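Local structure of serine--tRNA ligase, cytoplasmic (Candida albicans, 3QO8) at residues Lys87-Ile90 and Ile91-Glu94; Lys40-Val43 and Lys44-Asp48; Glu409-Ile412 and Cys413-Glu417; Ala150-Ser153 and His154-Leu158. The protein attaches serine to tRNA(Ser) in two steps, activating the amino acid with ATP to Ser-AMP and then transferring it to the acceptor end of the tRNA. One frame throughout, in Å; residues are numbered along the deposited sequence.

Interaction 1 (Lys87-Ile90 and Ile91-Glu94)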
loop_
_atom_site.group_PDB
_atom_site.type_symbol
_atom_site.label_atom_id
_atom_site.label_comp_id
_atom_site.label_asym_id
_atom_site.label_seq_id
_atom_site.Cartn_x
_atom_site.Cartn_y
_atom_site.Cartn_z
ATOM N N LYS A 87 -43.470 19.998 19.646
ATOM C CA LYS A 87 -43.041 18.909 18.778
ATOM C C LYS A 87 -41.630 19.145 18.257
ATOM O O LYS A 87 -40.813 18.222 18.237
ATOM C CB LYS A 87 -44.014 18.724 17.613
ATOM C CG LYS A 87 -43.602 17.649 16.615
ATOM C CD LYS A 87 -44.563 17.621 15.432
ATOM C CE LYS A 87 -44.124 16.615 14.384
ATOM N NZ LYS A 87 -45.176 16.432 13.344
ATOM N N LYS A 88 -41.345 20.374 17.831
ATOM C CA LYS A 88 -39.995 20.712 17.397
ATOM C C LYS A 88 -38.965 20.328 18.454
ATOM O O LYS A 88 -37.939 19.714 18.150
ATOM C CB LYS A 88 -39.875 22.201 17.077
ATOM C CG LYS A 88 -40.598 22.605 15.810
ATOM C CD LYS A 88 -40.378 24.073 15.486
ATOM C CE LYS A 88 -41.283 24.503 14.342
ATOM N NZ LYS A 88 -41.084 25.946 13.990
ATOM N N GLU A 89 -39.238 20.695 19.697
ATOM C CA GLU A 89 -38.321 20.403 20.785
ATOM C C GLU A 89 -38.166 18.896 20.991
ATOM O O GLU A 89 -37.052 18.387 21.108
ATOM C CB GLU A 89 -38.790 21.080 22.070
ATOM C CG GLU A 89 -37.750 21.069 23.171
ATOM C CD GLU A 89 -36.413 21.596 22.690
ATOM O OE1 GLU A 89 -36.406 22.473 21.798
ATOM O OE2 GLU A 89 -35.370 21.125 23.192
ATOM N N ILE A 90 -39.290 18.190 21.040
ATOM C CA ILE A 90 -39.285 16.740 21.209
ATOM C C ILE A 90 -38.488 16.067 20.094
ATOM O O ILE A 90 -37.701 15.159 20.350
ATOM C CB ILE A 90 -40.719 16.178 21.238
ATOM C CG1 ILE A 90 -41.470 16.707 22.459
ATOM C CG2 ILE A 90 -40.711 14.660 21.244
ATOM C CD1 ILE A 90 -42.953 16.415 22.436
ATOM N N ILE A 91 -38.682 16.526 18.859
ATOM C CA ILE A 91 -37.971 15.964 17.712
ATOM C C ILE A 91 -36.460 16.081 17.898
ATOM O O ILE A 91 -35.700 15.159 17.576
ATOM C CB ILE A 91 -38.404 16.641 16.397
ATOM C CG1 ILE A 91 -39.777 16.121 15.976
ATOM C CG2 ILE A 91 -37.384 16.388 15.295
ATOM C CD1 ILE A 91 -40.413 16.917 14.872
ATOM N N GLU A 92 -36.038 17.215 18.443
ATOM C CA GLU A 92 -34.628 17.479 18.675
ATOM C C GLU A 92 -34.069 16.595 19.793
ATOM O O GLU A 92 -32.979 16.038 19.668
ATOM C CB GLU A 92 -34.439 18.952 19.018
ATOM C CG GLU A 92 -33.000 19.408 19.074
ATOM C CD GLU A 92 -32.890 20.915 19.191
ATOM O OE1 GLU A 92 -33.942 21.589 19.160
ATOM O OE2 GLU A 92 -31.755 21.425 19.316
ATOM N N LYS A 93 -34.820 16.472 20.884
ATOM C CA LYS A 93 -34.410 15.619 21.996
ATOM C C LYS A 93 -34.350 14.152 21.585
ATOM O O LYS A 93 -33.434 13.427 21.968
ATOM C CB LYS A 93 -35.364 15.773 23.174
ATOM C CG LYS A 93 -35.347 17.139 23.824
ATOM C CD LYS A 93 -36.374 17.207 24.941
ATOM C CE LYS A 93 -36.443 18.598 25.547
ATOM N NZ LYS A 93 -37.543 18.709 26.543
ATOM N N GLU A 94 -35.340 13.710 20.819
ATOM C CA GLU A 94 -35.392 12.320 20.408
ATOM C C GLU A 94 -34.138 11.966 19.617
ATOM O O GLU A 94 -33.487 10.959 19.886
ATOM C CB GLU A 94 -36.662 12.033 19.600
ATOM C CG GLU A 94 -36.875 10.555 19.276
ATOM C CD GLU A 94 -36.413 10.196 17.875
ATOM O OE1 GLU A 94 -36.734 10.961 16.942
ATOM O OE2 GLU A 94 -35.729 9.158 17.704
#

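Interaction 2 (Lys40-Val43 and Lys44-Asp48)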
loop_
_atom_site.group_PDB
_atom_site.type_symbol
_atom_site.label_atom_id
_atom_site.label_comp_id
_atom_site.label_asym_id
_atom_site.label_seq_id
_atom_site.Cartn_x
_atom_site.Cartn_y
_atom_site.Cartn_z
ATOM N N LYS A 40 -35.104 4.062 27.758
ATOM C CA LYS A 40 -36.405 4.399 28.308
ATOM C C LYS A 40 -36.742 5.861 28.052
ATOM O O LYS A 40 -37.893 6.194 27.765
ATOM C CB LYS A 40 -36.472 4.095 29.803
ATOM C CG LYS A 40 -36.275 2.623 30.145
ATOM C CD LYS A 40 -36.629 2.330 31.597
ATOM C CE LYS A 40 -36.347 0.870 31.933
ATOM N NZ LYS A 40 -36.425 0.601 33.393
ATOM N N GLU A 41 -35.747 6.734 28.164
ATOM C CA GLU A 41 -35.959 8.141 27.844
ATOM C C GLU A 41 -36.356 8.278 26.384
ATOM O O GLU A 41 -37.288 8.999 26.041
ATOM C CB GLU A 41 -34.707 8.960 28.147
ATOM C CG GLU A 41 -34.374 8.977 29.622
ATOM C CD GLU A 41 -35.585 9.331 30.483
ATOM O OE1 GLU A 41 -36.398 10.181 30.047
ATOM O OE2 GLU A 41 -35.729 8.757 31.592
ATOM N N TRP A 42 -35.651 7.564 25.522
ATOM C CA TRP A 42 -35.956 7.601 24.102
ATOM C C TRP A 42 -37.397 7.169 23.837
ATOM O O TRP A 42 -38.123 7.832 23.099
ATOM C CB TRP A 42 -34.978 6.720 23.324
ATOM C CG TRP A 42 -35.300 6.684 21.888
ATOM C CD1 TRP A 42 -34.962 7.613 20.948
ATOM C CD2 TRP A 42 -36.062 5.681 21.211
ATOM N NE1 TRP A 42 -35.456 7.243 19.725
ATOM C CE2 TRP A 42 -36.136 6.061 19.857
ATOM C CE3 TRP A 42 -36.685 4.495 21.616
ATOM C CZ2 TRP A 42 -36.809 5.297 18.904
ATOM C CZ3 TRP A 42 -37.351 3.736 20.668
ATOM C CH2 TRP A 42 -37.410 4.141 19.330
ATOM N N VAL A 43 -37.816 6.067 24.459
ATOM C CA VAL A 43 -39.178 5.567 24.290
ATOM C C VAL A 43 -40.202 6.598 24.742
ATOM O O VAL A 43 -41.217 6.799 24.074
ATOM C CB VAL A 43 -39.413 4.252 25.062
ATOM C CG1 VAL A 43 -40.893 3.898 25.071
ATOM C CG2 VAL A 43 -38.600 3.129 24.452
ATOM N N LYS A 44 -39.933 7.244 25.876
ATOM C CA LYS A 44 -40.807 8.300 26.383
ATOM C C LYS A 44 -40.986 9.400 25.347
ATOM O O LYS A 44 -42.107 9.840 25.063
ATOM C CB LYS A 44 -40.251 8.878 27.691
ATOM C CG LYS A 44 -40.510 7.991 28.907
ATOM C CD LYS A 44 -39.528 8.264 30.046
ATOM C CE LYS A 44 -39.528 9.727 30.467
ATOM N NZ LYS A 44 -40.819 10.147 31.082
ATOM N N LEU A 45 -39.872 9.841 24.773
ATOM C CA LEU A 45 -39.921 10.867 23.738
ATOM C C LEU A 45 -40.722 10.416 22.515
ATOM O O LEU A 45 -41.485 11.198 21.944
ATOM C CB LEU A 45 -38.502 11.290 23.347
ATOM C CG LEU A 45 -37.796 12.114 24.430
ATOM C CD1 LEU A 45 -36.315 12.253 24.153
ATOM C CD2 LEU A 45 -38.454 13.483 24.558
ATOM N N ARG A 46 -40.549 9.159 22.117
ATOM C CA ARG A 46 -41.278 8.600 20.977
ATOM C C ARG A 46 -42.793 8.614 21.229
ATOM O O ARG A 46 -43.581 8.980 20.346
ATOM C CB ARG A 46 -40.793 7.179 20.667
ATOM C CG ARG A 46 -41.380 6.563 19.400
ATOM C CD ARG A 46 -41.030 5.078 19.278
ATOM N NE ARG A 46 -41.758 4.257 20.246
ATOM C CZ ARG A 46 -41.581 2.948 20.412
ATOM N NH1 ARG A 46 -40.692 2.293 19.674
ATOM N NH2 ARG A 46 -42.294 2.292 21.318
ATOM N N PHE A 47 -43.200 8.224 22.436
ATOM C CA PHE A 47 -44.613 8.281 22.801
ATOM C C PHE A 47 -45.120 9.716 22.761
ATOM O O PHE A 47 -46.198 9.984 22.232
ATOM C CB PHE A 47 -44.862 7.688 24.194
ATOM C CG PHE A 47 -44.774 6.195 24.240
ATOM C CD1 PHE A 47 -44.480 5.466 23.098
ATOM C CD2 PHE A 47 -44.998 5.513 25.427
ATOM C CE1 PHE A 47 -44.397 4.084 23.143
ATOM C CE2 PHE A 47 -44.922 4.134 25.477
ATOM C CZ PHE A 47 -44.621 3.417 24.338
ATOM N N ASP A 48 -44.341 10.634 23.328
ATOM C CA ASP A 48 -44.725 12.041 23.372
ATOM C C ASP A 48 -44.850 12.615 21.954
ATOM O O ASP A 48 -45.789 13.346 21.644
ATOM C CB ASP A 48 -43.726 12.845 24.211
ATOM C CG ASP A 48 -44.308 14.158 24.713
ATOM O OD1 ASP A 48 -45.515 14.404 24.493
ATOM O OD2 ASP A 48 -43.563 14.939 25.341
#

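Interaction 3 (Glu409-Ile412 and Cys413-Glu417). With SSA (5'-O-(N-(L-seryl)-sulfamoyl)adenosine), chain B.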
loop_
_atom_site.group_PDB
_atom_site.type_symbol
_atom_site.label_atom_id
_atom_site.label_comp_id
_atom_site.label_asym_id
_atom_site.label_seq_id
_atom_site.Cartn_x
_atom_site.Cartn_y
_atom_site.Cartn_z
ATOM N N GLU A 409 5.495 -11.918 5.853
ATOM C CA GLU A 409 6.814 -11.541 6.364
ATOM C C GLU A 409 7.080 -12.243 7.714
ATOM O O GLU A 409 8.179 -12.753 7.949
ATOM C CB GLU A 409 6.958 -10.024 6.505
ATOM C CG GLU A 409 7.332 -9.298 5.163
ATOM C CD GLU A 409 6.130 -8.976 4.273
ATOM O OE1 GLU A 409 4.990 -9.297 4.651
ATOM O OE2 GLU A 409 6.334 -8.402 3.173
ATOM N N ARG A 410 6.083 -12.274 8.595
ATOM C CA ARG A 410 6.280 -12.941 9.892
ATOM C C ARG A 410 6.408 -14.456 9.731
ATOM O O ARG A 410 7.201 -15.110 10.420
ATOM C CB ARG A 410 5.191 -12.585 10.914
ATOM C CG ARG A 410 5.503 -13.174 12.302
ATOM C CD ARG A 410 4.492 -12.756 13.378
ATOM N NE ARG A 410 4.579 -11.324 13.639
ATOM C CZ ARG A 410 3.925 -10.714 14.618
ATOM N NH1 ARG A 410 3.158 -11.423 15.446
ATOM N NH2 ARG A 410 4.060 -9.403 14.778
ATOM N N THR A 411 5.643 -15.021 8.801
ATOM C CA THR A 411 5.789 -16.434 8.487
ATOM C C THR A 411 7.187 -16.737 7.943
ATOM O O THR A 411 7.757 -17.767 8.247
ATOM C CB THR A 411 4.706 -16.911 7.499
ATOM O OG1 THR A 411 3.435 -16.834 8.151
ATOM C CG2 THR A 411 4.956 -18.353 7.077
ATOM N N ILE A 412 7.736 -15.838 7.132
ATOM C CA ILE A 412 9.112 -15.997 6.681
ATOM C C ILE A 412 10.057 -16.068 7.875
ATOM O O ILE A 412 10.955 -16.916 7.916
ATOM C CB ILE A 412 9.556 -14.866 5.739
ATOM C CG1 ILE A 412 8.898 -15.041 4.356
ATOM C CG2 ILE A 412 11.100 -14.857 5.627
ATOM C CD1 ILE A 412 9.071 -13.827 3.397
ATOM N N CYS A 413 9.850 -15.201 8.861
ATOM C CA CYS A 413 10.707 -15.240 10.055
ATOM C C CYS A 413 10.728 -16.627 10.709
ATOM O O CYS A 413 11.777 -17.120 11.116
ATOM C CB CYS A 413 10.262 -14.195 11.076
ATOM S SG CYS A 413 10.446 -12.500 10.477
ATOM N N CYS A 414 9.569 -17.267 10.791
ATOM C CA CYS A 414 9.488 -18.600 11.403
ATOM C C CYS A 414 10.207 -19.657 10.559
ATOM O O CYS A 414 10.924 -20.535 11.079
ATOM C CB CYS A 414 8.027 -19.005 11.589
ATOM S SG CYS A 414 7.843 -20.502 12.572
ATOM N N ILE A 415 10.004 -19.575 9.250
ATOM C CA ILE A 415 10.709 -20.435 8.316
ATOM C C ILE A 415 12.219 -20.280 8.457
ATOM O O ILE A 415 12.955 -21.270 8.529
ATOM C CB ILE A 415 10.276 -20.126 6.857
ATOM C CG1 ILE A 415 8.835 -20.625 6.638
ATOM C CG2 ILE A 415 11.255 -20.765 5.861
ATOM C CD1 ILE A 415 8.191 -20.150 5.365
ATOM N N LEU A 416 12.684 -19.038 8.472
ATOM C CA LEU A 416 14.120 -18.782 8.582
ATOM C C LEU A 416 14.720 -19.488 9.795
ATOM O O LEU A 416 15.776 -20.125 9.694
ATOM C CB LEU A 416 14.400 -17.289 8.670
ATOM C CG LEU A 416 14.036 -16.479 7.411
ATOM C CD1 LEU A 416 14.224 -14.998 7.645
ATOM C CD2 LEU A 416 14.854 -16.926 6.213
ATOM N N GLU A 417 14.080 -19.377 10.956
ATOM C CA GLU A 417 14.701 -19.979 12.139
ATOM C C GLU A 417 14.629 -21.500 12.078
ATOM O O GLU A 417 15.546 -22.184 12.524
ATOM C CB GLU A 417 14.123 -19.430 13.453
ATOM C CG GLU A 417 14.374 -17.934 13.628
ATOM C CD GLU A 417 14.174 -17.443 15.052
ATOM O OE1 GLU A 417 13.835 -18.257 15.941
ATOM O OE2 GLU A 417 14.373 -16.234 15.282
HETATM N N10 SSA B . -7.893 -10.018 10.460
HETATM C CA SSA B . -7.308 -10.632 11.651
HETATM C CB SSA B . -6.901 -12.074 11.350
HETATM O OG SSA B . -5.767 -12.103 10.461
HETATM C C9 SSA B . -6.115 -9.845 12.113
HETATM O O9 SSA B . -5.677 -8.902 11.463
HETATM N N8 SSA B . -5.565 -10.238 13.258
HETATM S S1 SSA B . -4.128 -9.734 13.755
HETATM O O1S SSA B . -4.119 -8.355 14.152
HETATM O O2S SSA B . -3.716 -10.557 14.843
HETATM O "O5'" SSA B . -3.095 -9.939 12.630
HETATM C "C5'" SSA B . -2.951 -11.195 11.990
HETATM C "C4'" SSA B . -1.464 -11.558 11.915
HETATM O "O4'" SSA B . -0.687 -10.596 11.192
HETATM C "C3'" SSA B . -0.786 -11.641 13.264
HETATM O "O3'" SSA B . -1.119 -12.882 13.904
HETATM C "C2'" SSA B . 0.679 -11.536 12.857
HETATM O "O2'" SSA B . 1.153 -12.802 12.358
HETATM C "C1'" SSA B . 0.647 -10.556 11.684
HETATM N N9 SSA B . 0.960 -9.189 12.150
HETATM C C8 SSA B . 0.199 -8.407 12.933
HETATM N N7 SSA B . 0.848 -7.241 13.139
HETATM C C5 SSA B . 2.014 -7.306 12.470
HETATM C C6 SSA B . 3.064 -6.424 12.304
HETATM N N6 SSA B . 3.008 -5.216 12.907
HETATM N N1 SSA B . 4.124 -6.788 11.546
HETATM C C2 SSA B . 4.162 -7.990 10.960
HETATM N N3 SSA B . 3.153 -8.861 11.093
HETATM C C4 SSA B . 2.082 -8.540 11.854
#

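Interaction 4 (Ala150-Ser153 and His154-Leu158)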
loop_
_atom_site.group_PDB
_atom_site.type_symbol
_atom_site.label_atom_id
_atom_site.label_comp_id
_atom_site.label_asym_id
_atom_site.label_seq_id
_atom_site.Cartn_x
_atom_site.Cartn_y
_atom_site.Cartn_z
ATOM N N ALA A 150 19.758 -24.064 16.175
ATOM C CA ALA A 150 19.101 -22.823 15.753
ATOM C C ALA A 150 19.989 -21.687 16.228
ATOM O O ALA A 150 19.725 -21.038 17.240
ATOM C CB ALA A 150 17.703 -22.714 16.321
ATOM N N LYS A 151 21.074 -21.492 15.492
ATOM C CA LYS A 151 22.160 -20.613 15.907
ATOM C C LYS A 151 21.838 -19.137 15.658
ATOM O O LYS A 151 22.308 -18.269 16.392
ATOM C CB LYS A 151 23.436 -21.006 15.156
ATOM C CG LYS A 151 24.680 -20.248 15.559
ATOM C CD LYS A 151 25.894 -20.829 14.866
ATOM C CE LYS A 151 27.090 -19.909 14.996
ATOM N NZ LYS A 151 27.481 -19.689 16.406
ATOM N N LEU A 152 21.039 -18.854 14.630
ATOM C CA LEU A 152 20.788 -17.467 14.243
ATOM C C LEU A 152 19.325 -17.101 14.410
ATOM O O LEU A 152 18.465 -17.942 14.235
ATOM C CB LEU A 152 21.173 -17.243 12.782
ATOM C CG LEU A 152 22.622 -17.564 12.456
ATOM C CD1 LEU A 152 22.872 -17.343 10.981
ATOM C CD2 LEU A 152 23.549 -16.714 13.311
ATOM N N SER A 153 19.051 -15.843 14.733
ATOM C CA SER A 153 17.670 -15.349 14.764
ATOM C C SER A 153 17.166 -15.161 13.333
ATOM O O SER A 153 17.949 -15.141 12.383
ATOM C CB SER A 153 17.619 -13.992 15.455
ATOM O OG SER A 153 18.313 -13.061 14.641
ATOM N N HIS A 154 15.856 -14.995 13.171
ATOM C CA HIS A 154 15.316 -14.798 11.836
ATOM C C HIS A 154 15.990 -13.634 11.127
ATOM O O HIS A 154 16.269 -13.719 9.935
ATOM C CB HIS A 154 13.803 -14.588 11.877
ATOM C CG HIS A 154 13.361 -13.557 12.868
ATOM N ND1 HIS A 154 13.291 -12.213 12.566
ATOM C CD2 HIS A 154 12.950 -13.674 14.151
ATOM C CE1 HIS A 154 12.856 -11.545 13.619
ATOM N NE2 HIS A 154 12.643 -12.408 14.597
ATOM N N HIS A 155 16.274 -12.547 11.838
ATOM C CA HIS A 155 16.846 -11.400 11.127
ATOM C C HIS A 155 18.301 -11.637 10.704
ATOM O O HIS A 155 18.743 -11.142 9.667
ATOM C CB HIS A 155 16.675 -10.086 11.894
ATOM C CG HIS A 155 17.448 -10.013 13.170
ATOM N ND1 HIS A 155 18.727 -9.500 13.235
ATOM C CD2 HIS A 155 17.116 -10.359 14.436
ATOM C CE1 HIS A 155 19.153 -9.549 14.485
ATOM N NE2 HIS A 155 18.194 -10.064 15.234
ATOM N N GLU A 156 19.027 -12.425 11.490
ATOM C CA GLU A 156 20.394 -12.804 11.150
ATOM C C GLU A 156 20.437 -13.734 9.941
ATOM O O GLU A 156 21.250 -13.559 9.036
ATOM C CB GLU A 156 21.080 -13.464 12.364
ATOM C CG GLU A 156 21.501 -12.446 13.429
ATOM C CD GLU A 156 21.921 -13.089 14.757
ATOM O OE1 GLU A 156 21.357 -14.136 15.124
ATOM O OE2 GLU A 156 22.809 -12.536 15.441
ATOM N N VAL A 157 19.569 -14.737 9.937
ATOM C CA VAL A 157 19.446 -15.595 8.765
ATOM C C VAL A 157 19.156 -14.751 7.523
ATOM O O VAL A 157 19.844 -14.865 6.514
ATOM C CB VAL A 157 18.336 -16.628 8.950
ATOM C CG1 VAL A 157 18.142 -17.455 7.664
ATOM C CG2 VAL A 157 18.663 -17.543 10.155
ATOM N N LEU A 158 18.146 -13.893 7.601
ATOM C CA LEU A 158 17.745 -13.118 6.429
ATOM C C LEU A 158 18.880 -12.222 5.961
ATOM O O LEU A 158 19.073 -12.046 4.771
ATOM C CB LEU A 158 16.493 -12.290 6.716
ATOM C CG LEU A 158 15.741 -11.692 5.520
ATOM C CD1 LEU A 158 15.441 -12.742 4.430
ATOM C CD2 LEU A 158 14.455 -11.048 6.021
HETATM O O HOH W 1 23.124 -15.573 16.701
#

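Interaction 1 (Lys87-Ile90 and Ile91-Glu94)
K87 and I91 make an i to i+4 side-chain contact on the surface of helix 74-107, an apolar graze beside a patch of charge on one continuous helix. The methylene CG of K87 lies 3.7 Å from CD1 of I91, and the lysine CE comes nearly as close to the same methyl. K87 reaches there because its CG stands anti to the backbone N (chi1 177°) and the rest of the chain runs extended; its NZ goes on to a hydrogen bond with N53 of helix 30-65. Helices 30-65 and 74-107 form the antiparallel coiled-coil arm of seryl-tRNA synthetases, the N-terminal extension involved in tRNA binding, and I90 and I91 both touch helix 30-65. E89 bends at chi2 (51°), which brings OE2 to 3.6 Å from CE of K93, while OE2 and the K93 NZ stay 4.7 Å apart, probably attracting but not in contact. The same carboxylate comes near that of E92, OE1 of E89 being 3.7 Å from OE1 of E92, a like-charge approach probably eased by the lysine. Underneath, i to i+4 backbone bonds run from I91 N to K87 O and from E94 N to I90 O, each 2.8 Å.

Interaction 2 (Lys40-Val43 and Lys44-Asp48)
V43 and F47, one turn apart on helix 30-65, make the apolar part of this contact. CG1 of V43 sits over one face of the phenyl ring, 4.0 Å from the centroid of the F47 ring and 17° off its normal, a CH-pi contact displaced toward the rim near CZ. The two side chains lie next to each other and point the same way; CG1 is carried there by standing anti to the V43 backbone N (chi1 170°).

W42 and R46 pair in a looser way. The benzo end of the indole meets the arginine CD and NH1 obliquely, CH2 of W42 being 3.7 Å from CD of R46 and 3.8 Å from its NH1, and the guanidinium plane is turned 68° from the indole, so the two flat groups do not stack. The indole NE1 is committed elsewhere, to a hydrogen bond with E94 of helix 74-107, and L45 also packs on that helix, against K93.

Among the charged groups, E41 and K44 run alongside each other. OE1 of E41 touches the lysine CE at 3.2 Å, but K44 is folded at chi3 and chi4, and its NZ remains 4.5 Å from OE1 of E41, too far for a salt bridge.

The backbone bonds are ordinary i to i+4 ones, such as R46 N to W42 O at 2.9 Å. Within the coiled-coil arm that takes part in tRNA binding, this turn therefore joins its side chains by dispersion and, probably, diffuse electrostatic attraction, while the directional polar bonds belong to the helix backbone and to the tryptophan N-H.

Interaction 3 (Glu409-Ile412 and Cys413-Glu417)
I412 and L416 lie alongside each other on helix 408-419, CG2 of I412 3.7 Å from CD1 of L416, in a wholly buried turn. From the start of the same helix R410 reaches the seryl-sulfamoyl adenosine, an analogue of Ser-AMP. One guanidinium face lies over C2' of the ribose, with NH2 of R410 3.6 Å from C4 of the purine and the aliphatic CD of R410 3.5 Å from the ligand O2'. The arginine CG is anti to the backbone N (chi1 -174°), and a bend at chi3 (-67°) turns the flat group to the nucleoside.

R410 is positioned in turn by hydrogen bonds from its NE to F293 O and from its NH1 to E366 O, and the F293 ring makes a cation-pi contact with the guanidinium of R410. E366 also bonds the ligand directly and binds magnesium. Behind the side chain, the helix backbone closes with C414 N to R410 O at 3.2 Å.

This is the motif 3 arginine of class II synthetases. With its N-H groups tied to protein carbonyls, it turns a broad cationic face to the ligand, which would be expected to hold the adenine by dispersion and polarisation.

Interaction 4 (Ala150-Ser153 and His154-Leu158)
S153 and E156 form a capping box at the start of helix 154-160. E156 N donates to OG of S153 at 3.3 Å, and in return S153 N donates to OE1 of E156 at 2.9 Å, nearly straight at 171° and onto the anti lone pair of the carboxylate oxygen. OG of S153 also donates to that OE1, at 3.3 Å and from 49° above the carboxylate plane. A water supplies a further donor, bridging OE1 of E156 to the K151 carbonyl, so three protein or water groups converge on one oxygen. The serine OG lies between its backbone N and carbonyl carbon (chi1 66°), which turns it toward E156 N and OE1. V157 N closes that turn on S153 O at 3.0 Å.

Over the serine hydroxyl lies a face of the H155 imidazole, whose CD2 is 3.0 Å from OG of S153. On the apolar flank, CB of L152 packs against CG2 of V157 at 3.6 Å.

The H154 N-H, another first-turn donor, is taken by E417 of helix 408-419, where V157 and L158 rest on L416; L152 N is bonded to Q420 of strand 420-421, and H155 and L158 touch Y164 of strand 164-165.

How the interactions relate
Interactions 1 and 2 are surface contacts on the two helices of the tRNA-binding arm, their centres about 11 Å apart; a tryptophan-glutamate bond and the packing of I90 on D48 join the helices here. Interactions 3 and 4 lie in the catalytic body, about 58 to 66 Å away centre to centre, and about 10 Å from each other, linked by a carboxylate bond. Interaction 3 is fully buried and reaches the adenylate pocket; interaction 4 is partly buried. Within each arm turn, side chains meet through hydrocarbon, and the E89/K93 and E41/K44 charges approach without salt bridges. Side-chain hydrogen bonds cross the segments themselves in interaction 4, whereas interaction 3 packs apolar groups.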